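Local coordinates for conserved hypothetical secreted protein (Helicobacter pylori, PDB 4RNZ) that helps determine the cell shape of its bacterium as an M23B-family metallopeptidase that binds zinc and probably cleaves peptidoglycan peptides, at residues F86-K91 and V140-Y145; S181-V186 and E330-K335; S234-R239 and I255-L260. All coordinates share one frame; numbering follows the deposited sequence.

Contact 1: F86-K91 and V140-Y145; sequences FTRKEK and VYTRDY. With PO4 (phosphate ion), chain G.
Asp144 OD1 is gripped twice by Arg88, strongly by NE at 2.6 Å and weakly by NH2. The same NH2 also reaches Asp144 OD2, at 3.0 Å, so the salt bridge is side-on. The guanidinium and carboxylate planes lie only 24° apart, and each oxygen offers the syn lone pair to its main donor. Arg88 has CG anti to its backbone N (chi1 -179°) and bends at chi3, which lays the head beside the carboxylate. Phe86 stacks on that carboxylate, its CD1 3.6 Å from Asp144 CG.

On the other face, the extended Lys89 chain runs across the Tyr145 ring. Lys89 CE sits over the ring centre, in CH-pi contact, and NZ completes a cation-pi pair. Lys89 NZ then reaches phosphate O3 at 2.8 Å, while Lys91 NZ bonds phosphate O4 at 3.1 Å; the ion probably came from the crystallisation liquor. A water donates to both Lys89 O and Tyr141 O.

Paired N-H...O bonds join Thr87 with Tyr145, Lys89 with Arg143 and Lys91 with Tyr141. Their alternation with the non-hydrogen-bonded pairs Arg88-Asp144 and Glu90-Thr142 is the signature of a regular antiparallel pairing, here of strands 87-96 and 136-146.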
ATOM      1  N   PHE A  86      -0.846 -15.840  -5.760  1.00 28.55           N
ATOM      2  CA  PHE A  86      -0.798 -15.874  -4.310  1.00 28.61           C
ATOM      3  C   PHE A  86      -2.039 -16.478  -3.697  1.00 28.34           C
ATOM      4  O   PHE A  86      -3.101 -16.528  -4.330  1.00 26.08           O
ATOM      5  CB  PHE A  86      -0.579 -14.455  -3.748  1.00 30.17           C
ATOM      6  CG  PHE A  86      -1.683 -13.491  -4.087  1.00 33.67           C
ATOM      7  CD1 PHE A  86      -2.835 -13.426  -3.305  1.00 35.08           C
ATOM      8  CD2 PHE A  86      -1.574 -12.639  -5.180  1.00 34.13           C
ATOM      9  CE1 PHE A  86      -3.850 -12.550  -3.622  1.00 35.14           C
ATOM     10  CE2 PHE A  86      -2.592 -11.752  -5.502  1.00 34.06           C
ATOM     11  CZ  PHE A  86      -3.730 -11.702  -4.721  1.00 36.35           C
ATOM     12  N   THR A  87      -1.878 -16.915  -2.451  1.00 27.84           N
ATOM     13  CA  THR A  87      -2.975 -17.425  -1.641  1.00 32.36           C
ATOM     14  C   THR A  87      -3.296 -16.400  -0.542  1.00 30.04           C
ATOM     15  O   THR A  87      -2.399 -15.738  -0.013  1.00 29.97           O
ATOM     16  CB  THR A  87      -2.608 -18.803  -1.040  1.00 33.89           C
ATOM     17  OG1 THR A  87      -2.428 -19.728  -2.119  1.00 36.34           O
ATOM     18  CG2 THR A  87      -3.717 -19.331  -0.174  1.00 38.12           C
ATOM     19  N   ARG A  88      -4.574 -16.254  -0.222  1.00 31.23           N
ATOM     20  CA  ARG A  88      -5.003 -15.273   0.771  1.00 32.77           C
ATOM     21  C   ARG A  88      -5.592 -15.996   1.983  1.00 33.67           C
ATOM     22  O   ARG A  88      -6.433 -16.860   1.812  1.00 36.32           O
ATOM     23  CB  ARG A  88      -6.003 -14.343   0.100  1.00 35.28           C
ATOM     24  CG  ARG A  88      -6.563 -13.237   0.958  1.00 37.33           C
ATOM     25  CD  ARG A  88      -7.236 -12.218   0.058  1.00 38.45           C
ATOM     26  NE  ARG A  88      -6.211 -11.388  -0.556  1.00 39.79           N
ATOM     27  CZ  ARG A  88      -6.395 -10.594  -1.605  1.00 43.54           C
ATOM     28  NH1 ARG A  88      -7.575 -10.515  -2.198  1.00 43.78           N
ATOM     29  NH2 ARG A  88      -5.380  -9.871  -2.063  1.00 45.06           N
ATOM     30  N   LYS A  89      -5.113 -15.699   3.189  1.00 31.63           N
ATOM     31  CA  LYS A  89      -5.707 -16.242   4.419  1.00 32.92           C
ATOM     32  C   LYS A  89      -6.401 -15.130   5.216  1.00 34.80           C
ATOM     33  O   LYS A  89      -5.853 -14.040   5.358  1.00 32.32           O
ATOM     34  CB  LYS A  89      -4.651 -16.823   5.335  1.00 36.03           C
ATOM     35  CG  LYS A  89      -3.777 -17.905   4.735  1.00 40.50           C
ATOM     36  CD  LYS A  89      -2.866 -18.453   5.817  1.00 41.96           C
ATOM     37  CE  LYS A  89      -1.820 -19.397   5.256  1.00 48.01           C
ATOM     38  NZ  LYS A  89      -1.129 -20.074   6.394  1.00 51.12           N
ATOM     39  N   GLU A  90      -7.564 -15.441   5.773  1.00 32.66           N
ATOM     40  CA  GLU A  90      -8.310 -14.507   6.612  1.00 32.21           C
ATOM     41  C   GLU A  90      -8.270 -14.979   8.052  1.00 34.22           C
ATOM     42  O   GLU A  90      -8.415 -16.177   8.329  1.00 31.64           O
ATOM     43  CB  GLU A  90      -9.744 -14.424   6.116  1.00 33.97           C
ATOM     44  CG  GLU A  90     -10.610 -13.367   6.794  1.00 35.48           C
ATOM     45  CD  GLU A  90     -12.034 -13.439   6.321  1.00 36.91           C
ATOM     46  OE1 GLU A  90     -12.595 -14.554   6.305  1.00 40.79           O
ATOM     47  OE2 GLU A  90     -12.583 -12.396   5.946  1.00 42.21           O
ATOM     48  N   LYS A  91      -8.067 -14.030   8.965  1.00 34.94           N
ATOM     49  CA  LYS A  91      -8.071 -14.288  10.407  1.00 33.63           C
ATOM     50  C   LYS A  91      -8.923 -13.264  11.123  1.00 31.35           C
ATOM     51  O   LYS A  91      -9.133 -12.151  10.622  1.00 27.94           O
ATOM     52  CB  LYS A  91      -6.667 -14.219  11.002  1.00 34.79           C
ATOM     53  CG  LYS A  91      -5.744 -15.311  10.494  1.00 40.23           C
ATOM     54  CD  LYS A  91      -4.563 -15.553  11.415  1.00 44.96           C
ATOM     55  CE  LYS A  91      -3.976 -16.941  11.182  1.00 47.83           C
ATOM     56  NZ  LYS A  91      -3.612 -17.117   9.750  1.00 47.81           N
ATOM     57  N   VAL A 140     -10.659  -8.170  11.659  1.00 30.97           N
ATOM     58  CA  VAL A 140     -10.704  -9.207  10.660  1.00 29.89           C
ATOM     59  C   VAL A 140      -9.773  -8.763   9.539  1.00 30.64           C
ATOM     60  O   VAL A 140      -9.959  -7.693   8.955  1.00 27.37           O
ATOM     61  CB  VAL A 140     -12.082  -9.400  10.052  1.00 31.26           C
ATOM     62  CG1 VAL A 140     -12.023 -10.496   8.992  1.00 32.86           C
ATOM     63  CG2 VAL A 140     -13.113  -9.737  11.125  1.00 32.10           C
ATOM     64  N   TYR A 141      -8.763  -9.578   9.243  1.00 28.93           N
ATOM     65  CA  TYR A 141      -7.776  -9.166   8.242  1.00 28.11           C
ATOM     66  C   TYR A 141      -7.309 -10.322   7.404  1.00 28.94           C
ATOM     67  O   TYR A 141      -7.308 -11.478   7.853  1.00 28.92           O
ATOM     68  CB  TYR A 141      -6.570  -8.532   8.900  1.00 26.35           C
ATOM     69  CG  TYR A 141      -5.771  -9.432   9.792  1.00 27.07           C
ATOM     70  CD1 TYR A 141      -6.162  -9.670  11.098  1.00 27.05           C
ATOM     71  CD2 TYR A 141      -4.624 -10.057   9.337  1.00 28.27           C
ATOM     72  CE1 TYR A 141      -5.414 -10.468  11.931  1.00 27.69           C
ATOM     73  CE2 TYR A 141      -3.876 -10.872  10.160  1.00 28.77           C
ATOM     74  CZ  TYR A 141      -4.281 -11.073  11.463  1.00 29.79           C
ATOM     75  OH  TYR A 141      -3.552 -11.869  12.309  1.00 29.28           O
ATOM     76  N   THR A 142      -6.867  -9.987   6.201  1.00 30.63           N
ATOM     77  CA  THR A 142      -6.281 -10.962   5.302  1.00 29.79           C
ATOM     78  C   THR A 142      -4.814 -10.680   5.102  1.00 30.39           C
ATOM     79  O   THR A 142      -4.334  -9.558   5.318  1.00 28.26           O
ATOM     80  CB  THR A 142      -6.960 -10.983   3.936  1.00 29.79           C
ATOM     81  OG1 THR A 142      -6.743  -9.748   3.246  1.00 31.48           O
ATOM     82  CG2 THR A 142      -8.444 -11.239   4.068  1.00 31.60           C
ATOM     83  N   ARG A 143      -4.103 -11.722   4.707  1.00 29.54           N
ATOM     84  CA  ARG A 143      -2.674 -11.633   4.405  1.00 30.94           C
ATOM     85  C   ARG A 143      -2.472 -12.462   3.131  1.00 31.07           C
ATOM     86  O   ARG A 143      -3.220 -13.447   2.918  1.00 29.11           O
ATOM     87  CB  ARG A 143      -1.926 -12.221   5.576  1.00 35.73           C
ATOM     88  CG  ARG A 143      -0.661 -11.540   5.994  1.00 42.43           C
ATOM     89  CD  ARG A 143       0.078 -12.380   7.053  1.00 45.99           C
ATOM     90  NE  ARG A 143      -0.318 -12.207   8.468  1.00 47.03           N
ATOM     91  CZ  ARG A 143      -0.151 -11.089   9.185  1.00 51.16           C
ATOM     92  NH1 ARG A 143       0.333 -10.004   8.609  1.00 47.75           N
ATOM     93  NH2 ARG A 143      -0.498 -11.040  10.484  1.00 53.27           N
ATOM     94  N   ASP A 144      -1.531 -12.057   2.275  1.00 27.03           N
ATOM     95  CA  ASP A 144      -1.292 -12.778   1.020  1.00 29.77           C
ATOM     96  C   ASP A 144      -0.004 -13.598   1.144  1.00 28.50           C
ATOM     97  O   ASP A 144       0.956 -13.147   1.762  1.00 28.03           O
ATOM     98  CB  ASP A 144      -1.226 -11.835  -0.175  1.00 30.56           C
ATOM     99  CG  ASP A 144      -2.548 -11.189  -0.506  1.00 32.75           C
ATOM    100  OD1 ASP A 144      -3.616 -11.674  -0.116  1.00 35.37           O
ATOM    101  OD2 ASP A 144      -2.516 -10.183  -1.217  1.00 37.39           O
ATOM    102  N   TYR A 145      -0.008 -14.797   0.567  1.00 26.96           N
ATOM    103  CA  TYR A 145       1.091 -15.754   0.730  1.00 27.96           C
ATOM    104  C   TYR A 145       1.567 -16.287  -0.618  1.00 27.40           C
ATOM    105  O   TYR A 145       0.757 -16.554  -1.502  1.00 27.00           O
ATOM    106  CB  TYR A 145       0.619 -16.959   1.546  1.00 28.83           C
ATOM    107  CG  TYR A 145       0.307 -16.629   2.975  1.00 30.04           C
ATOM    108  CD1 TYR A 145      -0.914 -16.047   3.330  1.00 33.29           C
ATOM    109  CD2 TYR A 145       1.211 -16.896   3.975  1.00 30.22           C
ATOM    110  CE1 TYR A 145      -1.203 -15.737   4.658  1.00 33.48           C
ATOM    111  CE2 TYR A 145       0.928 -16.595   5.310  1.00 33.15           C
ATOM    112  CZ  TYR A 145      -0.272 -16.011   5.640  1.00 34.84           C
ATOM    113  OH  TYR A 145      -0.547 -15.714   6.976  1.00 37.13           O
TER
HETATM  114  P   PO4 G 506       0.514 -18.131   9.096  1.00 66.39           P
HETATM  115  O1  PO4 G 506       0.683 -16.661   8.735  1.00 57.91           O
HETATM  116  O2  PO4 G 506       1.393 -18.408  10.294  1.00 74.24           O
HETATM  117  O3  PO4 G 506       0.916 -19.040   7.954  1.00 68.89           O
HETATM  118  O4  PO4 G 506      -0.909 -18.506   9.433  1.00 62.52           O
HETATM  119  O   HOH W   1      -4.866 -13.166   7.881  1.00 35.36           O

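Contact 2: S181-V186 and E330-K335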
ATOM      1  N   SER A 181     -19.855   2.333   9.439  1.00 38.35           N
ATOM      2  CA  SER A 181     -21.061   1.510   9.280  1.00 41.90           C
ATOM      3  C   SER A 181     -22.264   2.191   8.639  1.00 43.95           C
ATOM      4  O   SER A 181     -23.244   1.559   8.329  1.00 47.50           O
ATOM      5  CB  SER A 181     -21.458   0.711  10.537  1.00 45.17           C
ATOM      6  OG  SER A 181     -21.608   1.458  11.696  1.00 43.27           O
ATOM      7  N   LYS A 182     -22.162   3.477   8.413  1.00 43.20           N
ATOM      8  CA  LYS A 182     -23.139   4.167   7.625  1.00 43.95           C
ATOM      9  C   LYS A 182     -22.610   4.366   6.242  1.00 42.59           C
ATOM     10  O   LYS A 182     -23.097   5.178   5.524  1.00 42.49           O
ATOM     11  CB  LYS A 182     -23.470   5.520   8.230  1.00 49.64           C
ATOM     12  CG  LYS A 182     -24.192   5.490   9.551  1.00 50.94           C
ATOM     13  CD  LYS A 182     -24.758   6.868   9.826  1.00 58.01           C
ATOM     14  CE  LYS A 182     -25.661   6.940  11.053  1.00 62.41           C
ATOM     15  NZ  LYS A 182     -26.823   7.845  10.854  1.00 64.46           N
ATOM     16  N   ALA A 183     -21.590   3.616   5.878  1.00 41.00           N
ATOM     17  CA  ALA A 183     -20.963   3.722   4.581  1.00 38.26           C
ATOM     18  C   ALA A 183     -20.440   5.089   4.229  1.00 38.59           C
ATOM     19  O   ALA A 183     -20.369   5.445   3.106  1.00 36.89           O
ATOM     20  CB  ALA A 183     -21.880   3.216   3.505  1.00 40.62           C
ATOM     21  N   GLN A 184     -20.012   5.826   5.211  1.00 35.98           N
ATOM     22  CA  GLN A 184     -19.280   7.059   4.959  1.00 40.16           C
ATOM     23  C   GLN A 184     -17.794   6.903   5.331  1.00 37.58           C
ATOM     24  O   GLN A 184     -17.432   6.159   6.243  1.00 37.19           O
ATOM     25  CB  GLN A 184     -19.941   8.247   5.639  1.00 44.58           C
ATOM     26  CG  GLN A 184     -20.263   8.062   7.089  1.00 50.59           C
ATOM     27  CD  GLN A 184     -21.168   9.162   7.608  1.00 61.63           C
ATOM     28  OE1 GLN A 184     -21.186  10.277   7.071  1.00 65.63           O
ATOM     29  NE2 GLN A 184     -21.943   8.850   8.642  1.00 63.49           N
ATOM     30  N   GLU A 185     -16.932   7.588   4.601  1.00 35.77           N
ATOM     31  CA  GLU A 185     -15.495   7.337   4.715  1.00 35.38           C
ATOM     32  C   GLU A 185     -14.929   7.748   6.064  1.00 36.27           C
ATOM     33  O   GLU A 185     -15.341   8.749   6.649  1.00 35.46           O
ATOM     34  CB  GLU A 185     -14.747   8.044   3.607  1.00 36.37           C
ATOM     35  CG  GLU A 185     -13.235   7.837   3.641  1.00 35.77           C
ATOM     36  CD  GLU A 185     -12.573   8.214   2.335  1.00 37.81           C
ATOM     37  OE1 GLU A 185     -13.232   8.822   1.474  1.00 42.03           O
ATOM     38  OE2 GLU A 185     -11.395   7.881   2.147  1.00 41.78           O
ATOM     39  N   VAL A 186     -13.992   6.954   6.563  1.00 33.99           N
ATOM     40  CA  VAL A 186     -13.275   7.300   7.780  1.00 34.50           C
ATOM     41  C   VAL A 186     -11.798   7.131   7.534  1.00 34.67           C
ATOM     42  O   VAL A 186     -11.391   6.408   6.617  1.00 31.96           O
ATOM     43  CB  VAL A 186     -13.725   6.465   8.996  1.00 36.29           C
ATOM     44  CG1 VAL A 186     -15.224   6.689   9.275  1.00 39.38           C
ATOM     45  CG2 VAL A 186     -13.407   4.985   8.790  1.00 35.36           C
ATOM     46  N   GLU A 330     -25.720  -0.431  -1.033  1.00 45.36           N
ATOM     47  CA  GLU A 330     -26.584  -1.547  -0.618  1.00 46.01           C
ATOM     48  C   GLU A 330     -25.779  -2.777  -0.235  1.00 43.85           C
ATOM     49  O   GLU A 330     -26.012  -3.368   0.807  1.00 45.86           O
ATOM     50  CB  GLU A 330     -27.534  -1.974  -1.745  1.00 52.37           C
ATOM     51  CG  GLU A 330     -28.694  -1.037  -2.044  1.00 59.54           C
ATOM     52  CD  GLU A 330     -29.454  -1.470  -3.299  1.00 68.03           C
ATOM     53  OE1 GLU A 330     -29.986  -2.602  -3.308  1.00 69.86           O
ATOM     54  OE2 GLU A 330     -29.503  -0.691  -4.285  1.00 71.83           O
ATOM     55  N   VAL A 331     -24.860  -3.182  -1.112  1.00 44.35           N
ATOM     56  CA  VAL A 331     -24.053  -4.388  -0.902  1.00 45.12           C
ATOM     57  C   VAL A 331     -23.157  -4.231   0.330  1.00 44.53           C
ATOM     58  O   VAL A 331     -22.948  -5.175   1.091  1.00 41.08           O
ATOM     59  CB  VAL A 331     -23.186  -4.698  -2.149  1.00 46.76           C
ATOM     60  CG1 VAL A 331     -22.102  -5.735  -1.853  1.00 46.67           C
ATOM     61  CG2 VAL A 331     -24.072  -5.164  -3.301  1.00 49.35           C
ATOM     62  N   PHE A 332     -22.635  -3.026   0.510  1.00 43.14           N
ATOM     63  CA  PHE A 332     -21.738  -2.740   1.616  1.00 40.68           C
ATOM     64  C   PHE A 332     -22.468  -2.878   2.930  1.00 40.17           C
ATOM     65  O   PHE A 332     -21.994  -3.573   3.825  1.00 37.90           O
ATOM     66  CB  PHE A 332     -21.190  -1.319   1.521  1.00 41.06           C
ATOM     67  CG  PHE A 332     -20.397  -0.905   2.729  1.00 37.78           C
ATOM     68  CD1 PHE A 332     -19.036  -1.175   2.806  1.00 37.54           C
ATOM     69  CD2 PHE A 332     -21.016  -0.280   3.803  1.00 39.48           C
ATOM     70  CE1 PHE A 332     -18.305  -0.788   3.912  1.00 34.86           C
ATOM     71  CE2 PHE A 332     -20.289   0.077   4.921  1.00 35.62           C
ATOM     72  CZ  PHE A 332     -18.935  -0.158   4.962  1.00 33.75           C
ATOM     73  N   LEU A 333     -23.610  -2.198   3.030  1.00 39.31           N
ATOM     74  CA  LEU A 333     -24.386  -2.197   4.244  1.00 40.95           C
ATOM     75  C   LEU A 333     -24.864  -3.609   4.609  1.00 42.99           C
ATOM     76  O   LEU A 333     -24.926  -3.972   5.779  1.00 39.04           O
ATOM     77  CB  LEU A 333     -25.568  -1.241   4.108  1.00 43.96           C
ATOM     78  CG  LEU A 333     -25.190   0.247   4.040  1.00 46.37           C
ATOM     79  CD1 LEU A 333     -26.391   1.089   3.633  1.00 48.37           C
ATOM     80  CD2 LEU A 333     -24.620   0.748   5.363  1.00 48.90           C
ATOM     81  N   GLU A 334     -25.196  -4.401   3.598  1.00 43.78           N
ATOM     82  CA  GLU A 334     -25.619  -5.766   3.834  1.00 47.65           C
ATOM     83  C   GLU A 334     -24.436  -6.522   4.465  1.00 47.21           C
ATOM     84  O   GLU A 334     -24.583  -7.138   5.520  1.00 44.95           O
ATOM     85  CB  GLU A 334     -26.103  -6.403   2.526  1.00 51.39           C
ATOM     86  CG  GLU A 334     -27.168  -7.474   2.696  1.00 60.44           C
ATOM     87  CD  GLU A 334     -26.609  -8.812   3.153  1.00 69.18           C
ATOM     88  OE1 GLU A 334     -25.428  -9.104   2.870  1.00 80.31           O
ATOM     89  OE2 GLU A 334     -27.354  -9.587   3.794  1.00 79.35           O
ATOM     90  N   LYS A 335     -23.260  -6.436   3.848  1.00 45.74           N
ATOM     91  CA  LYS A 335     -22.095  -7.126   4.397  1.00 48.94           C
ATOM     92  C   LYS A 335     -21.751  -6.607   5.777  1.00 44.71           C
ATOM     93  O   LYS A 335     -21.435  -7.393   6.670  1.00 41.80           O
ATOM     94  CB  LYS A 335     -20.870  -7.018   3.491  1.00 54.07           C
ATOM     95  CG  LYS A 335     -20.968  -7.833   2.206  1.00 63.24           C
ATOM     96  CD  LYS A 335     -19.636  -8.482   1.830  1.00 68.84           C
ATOM     97  CE  LYS A 335     -18.493  -7.478   1.696  1.00 72.71           C
ATOM     98  NZ  LYS A 335     -17.251  -8.105   1.148  1.00 77.35           N
TER
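The loop of the beta-hairpin formed by strand 178-179 and the weakly bonded strand 185-186 rests on the long helix 326-348, and Ala183 points its methyl at it. Ala183 CB meets Phe332 CD2 at 3.6 Å. Phe332 CE2 is almost as close to that methyl, at 3.8 Å, and the approach to the ring is oblique. Phe332 swings its ring to the side opposite the backbone N (chi1 173°), directing it toward the loop.

The next residue, Leu333, touches with a single branch. Its CD2 lies 3.4 Å from Ser181 O and 4.1 Å from Ala183 CB, spanning a backbone carbonyl and a methyl. Ser181 meets Leu333 through that carbonyl; its CB points away from 330-335, and its side chain touches Lys340 further along the helix. No hydrogen bond crosses between 181-186 and 330-335, and the surface buried is small, 163 Å², so this is van der Waals packing of a hairpin loop on one side of a helix.

The loop is shaped from within by Asp180, whose OD1 accepts hydrogen bonds from the backbone N atoms of Lys182 and Gln184. Ala183 itself has positive phi (57°), a left-handed backbone conformation that accompanies the presentation of its methyl to the helix. Its backbone also bonds to Leu324, the residue that Phe332 touches just ahead of the helix. Beyond it, Glu185 forms a salt bridge with Arg318.

Contact 3: S234-R239 and I255-L260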
ATOM      1  N   SER A 234       3.263  20.010  -2.639  1.00 29.76           N
ATOM      2  CA  SER A 234       2.892  18.793  -1.901  1.00 29.99           C
ATOM      3  C   SER A 234       1.382  18.665  -1.768  1.00 28.41           C
ATOM      4  O   SER A 234       0.707  19.593  -1.335  1.00 30.89           O
ATOM      5  CB  SER A 234       3.501  18.797  -0.489  1.00 30.88           C
ATOM      6  OG  SER A 234       3.142  17.614   0.211  1.00 30.64           O
ATOM      7  N   ALA A 235       0.856  17.494  -2.101  1.00 27.44           N
ATOM      8  CA  ALA A 235      -0.576  17.250  -2.006  1.00 26.90           C
ATOM      9  C   ALA A 235      -1.038  17.098  -0.575  1.00 28.13           C
ATOM     10  O   ALA A 235      -2.251  17.063  -0.333  1.00 26.83           O
ATOM     11  CB  ALA A 235      -0.942  16.004  -2.771  1.00 26.37           C
ATOM     12  N   SER A 236      -0.078  16.972   0.358  1.00 26.53           N
ATOM     13  CA  SER A 236      -0.375  16.738   1.759  1.00 28.95           C
ATOM     14  C   SER A 236       0.748  17.231   2.672  1.00 28.33           C
ATOM     15  O   SER A 236       1.845  17.574   2.222  1.00 29.17           O
ATOM     16  CB  SER A 236      -0.535  15.240   2.026  1.00 30.03           C
ATOM     17  OG  SER A 236       0.725  14.584   1.911  1.00 28.67           O
ATOM     18  N   ASP A 237       0.452  17.230   3.959  1.00 28.31           N
ATOM     19  CA  ASP A 237       1.481  17.315   4.972  1.00 28.96           C
ATOM     20  C   ASP A 237       2.265  16.037   4.899  1.00 30.18           C
ATOM     21  O   ASP A 237       1.766  15.017   4.392  1.00 30.51           O
ATOM     22  CB  ASP A 237       0.905  17.392   6.384  1.00 29.41           C
ATOM     23  CG  ASP A 237       0.230  18.714   6.690  1.00 32.07           C
ATOM     24  OD1 ASP A 237       0.225  19.643   5.842  1.00 30.63           O
ATOM     25  OD2 ASP A 237      -0.290  18.800   7.810  1.00 29.60           O
ATOM     26  N   GLY A 238       3.479  16.074   5.435  1.00 30.20           N
ATOM     27  CA  GLY A 238       4.222  14.837   5.651  1.00 32.56           C
ATOM     28  C   GLY A 238       5.693  15.059   5.842  1.00 33.18           C
ATOM     29  O   GLY A 238       6.144  16.188   6.064  1.00 30.85           O
ATOM     30  N   ARG A 239       6.445  13.968   5.727  1.00 35.04           N
ATOM     31  CA  ARG A 239       7.902  14.003   5.888  1.00 35.91           C
ATOM     32  C   ARG A 239       8.585  13.393   4.683  1.00 32.10           C
ATOM     33  O   ARG A 239       8.189  12.322   4.211  1.00 32.76           O
ATOM     34  CB  ARG A 239       8.329  13.250   7.154  1.00 40.73           C
ATOM     35  CG  ARG A 239       9.753  13.578   7.570  1.00 46.58           C
ATOM     36  CD  ARG A 239      10.120  12.941   8.900  1.00 52.44           C
ATOM     37  NE  ARG A 239      11.462  13.342   9.334  1.00 59.53           N
ATOM     38  CZ  ARG A 239      12.044  12.930  10.462  1.00 64.71           C
ATOM     39  NH1 ARG A 239      11.399  12.112  11.288  1.00 69.26           N
ATOM     40  NH2 ARG A 239      13.271  13.345  10.775  1.00 64.11           N
ATOM     41  N   ILE A 255       7.188  11.477   0.033  1.00 32.34           N
ATOM     42  CA  ILE A 255       6.724  12.030   1.287  1.00 31.70           C
ATOM     43  C   ILE A 255       5.819  11.016   1.961  1.00 31.99           C
ATOM     44  O   ILE A 255       5.005  10.369   1.299  1.00 31.42           O
ATOM     45  CB  ILE A 255       5.955  13.348   1.032  1.00 31.59           C
ATOM     46  CG1 ILE A 255       6.941  14.450   0.642  1.00 33.32           C
ATOM     47  CG2 ILE A 255       5.137  13.760   2.258  1.00 30.95           C
ATOM     48  CD1 ILE A 255       6.326  15.572  -0.191  1.00 33.83           C
ATOM     49  N   HIS A 256       5.951  10.894   3.285  1.00 33.20           N
ATOM     50  CA  HIS A 256       5.152   9.965   4.075  1.00 32.25           C
ATOM     51  C   HIS A 256       4.238  10.685   5.044  1.00 32.15           C
ATOM     52  O   HIS A 256       4.634  11.671   5.680  1.00 29.31           O
ATOM     53  CB  HIS A 256       6.044   9.051   4.905  1.00 34.36           C
ATOM     54  CG  HIS A 256       6.946   8.192   4.094  1.00 36.31           C
ATOM     55  ND1 HIS A 256       8.034   8.693   3.413  1.00 42.88           N
ATOM     56  CD2 HIS A 256       6.931   6.863   3.853  1.00 36.27           C
ATOM     57  CE1 HIS A 256       8.648   7.711   2.778  1.00 38.53           C
ATOM     58  NE2 HIS A 256       8.009   6.590   3.041  1.00 40.11           N
ATOM     59  N   LEU A 257       3.024  10.161   5.165  1.00 32.77           N
ATOM     60  CA  LEU A 257       2.035  10.676   6.092  1.00 33.86           C
ATOM     61  C   LEU A 257       1.159   9.516   6.497  1.00 32.89           C
ATOM     62  O   LEU A 257       0.443   8.944   5.655  1.00 27.87           O
ATOM     63  CB  LEU A 257       1.183  11.788   5.444  1.00 32.91           C
ATOM     64  CG  LEU A 257       0.123  12.400   6.370  1.00 34.03           C
ATOM     65  CD1 LEU A 257       0.770  13.198   7.497  1.00 35.63           C
ATOM     66  CD2 LEU A 257      -0.849  13.280   5.594  1.00 34.94           C
ATOM     67  N   ASN A 258       1.189   9.182   7.790  1.00 33.61           N
ATOM     68  CA  ASN A 258       0.460   8.037   8.310  1.00 31.85           C
ATOM     69  C   ASN A 258       0.782   6.810   7.440  1.00 30.66           C
ATOM     70  O   ASN A 258       1.942   6.529   7.226  1.00 32.79           O
ATOM     71  CB  ASN A 258      -1.037   8.333   8.405  1.00 35.53           C
ATOM     72  CG  ASN A 258      -1.347   9.525   9.313  1.00 41.21           C
ATOM     73  OD1 ASN A 258      -0.512   9.968  10.091  1.00 46.62           O
ATOM     74  ND2 ASN A 258      -2.556  10.032   9.216  1.00 47.01           N
ATOM     75  N   GLU A 259      -0.216   6.111   6.910  1.00 33.29           N
ATOM     76  CA  GLU A 259       0.050   4.927   6.082  1.00 33.83           C
ATOM     77  C   GLU A 259       0.255   5.236   4.587  1.00 34.24           C
ATOM     78  O   GLU A 259       0.375   4.315   3.771  1.00 32.40           O
ATOM     79  CB  GLU A 259      -1.028   3.863   6.295  1.00 33.98           C
ATOM     80  CG  GLU A 259      -2.441   4.166   5.790  1.00 34.25           C
ATOM     81  CD  GLU A 259      -3.332   4.847   6.833  1.00 35.14           C
ATOM     82  OE1 GLU A 259      -2.987   5.985   7.238  1.00 33.18           O
ATOM     83  OE2 GLU A 259      -4.382   4.271   7.218  1.00 37.75           O
ATOM     84  N   LEU A 260       0.343   6.521   4.243  1.00 31.76           N
ATOM     85  CA  LEU A 260       0.600   6.925   2.868  1.00 31.79           C
ATOM     86  C   LEU A 260       2.051   7.213   2.543  1.00 30.55           C
ATOM     87  O   LEU A 260       2.807   7.814   3.314  1.00 31.52           O
ATOM     88  CB  LEU A 260      -0.249   8.142   2.443  1.00 31.78           C
ATOM     89  CG  LEU A 260      -1.783   8.056   2.413  1.00 31.66           C
ATOM     90  CD1 LEU A 260      -2.409   9.324   1.806  1.00 32.12           C
ATOM     91  CD2 LEU A 260      -2.302   6.837   1.670  1.00 33.25           C
TER
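Leu257 lies along the carbonyl of Asp237 from CB to both methyls. Its CB is 3.4 Å from Asp237 O, and CG follows at a slightly longer range. At the fork, CD1 stays beside the same oxygen, while CD2 comes to 3.4 Å from Asp237 O and also touches Ser236 CB. A chi1 of -179° carries the Leu257 fork away from its own N and to this side. Asp237 O also has a polar partner, Ser236 OG, which donates to it at 2.7 Å from above the carbonyl plane.

Next along the chain, Gly238 passes close to the partner strand: its CA is 3.7 Å from Ile255 CG2 and 3.2 Å from His256 O. Two backbone bonds then join the hydrogen-bonded antiparallel pair, Arg239 N to His256 O at 2.9 Å and His256 N to Arg239 O at 2.8 Å. The Arg239 head turns away, its NE bonding Gly277 O, and a type II' turn from Leu257 to Leu260 leads into strand 260-267. The chemistry implies a division of labour: near-straight backbone bonds fix the register, while the carbons of one leucine pack against a carbonyl oxygen that also accepts a hydrogen bond from a serine hydroxyl above its plane.

In the fold
The three contacts come from two sheets and the helix 326-348 that packs beside one of them. Contact 1 closes before the other two open, and contact 3 falls wholly between the two segments of contact 2. Contacts 1 and 2 reach the same antiparallel sheet, with centres about 22 Å apart: contact 1 pairs strands 87-96 and 136-146, whereas contact 2 sets the loop leading into strand 185-186 against helix 326-348. Contact 3 belongs to the separate sheet of the M23 peptidase family region, with its centre about 27 Å from each of the others. Since contact 2 brackets that region, helix 326-348 returns the chain to the sheet that holds contact 1, and strand 357-361 then pairs with 87-96. All three lie away from the zinc site.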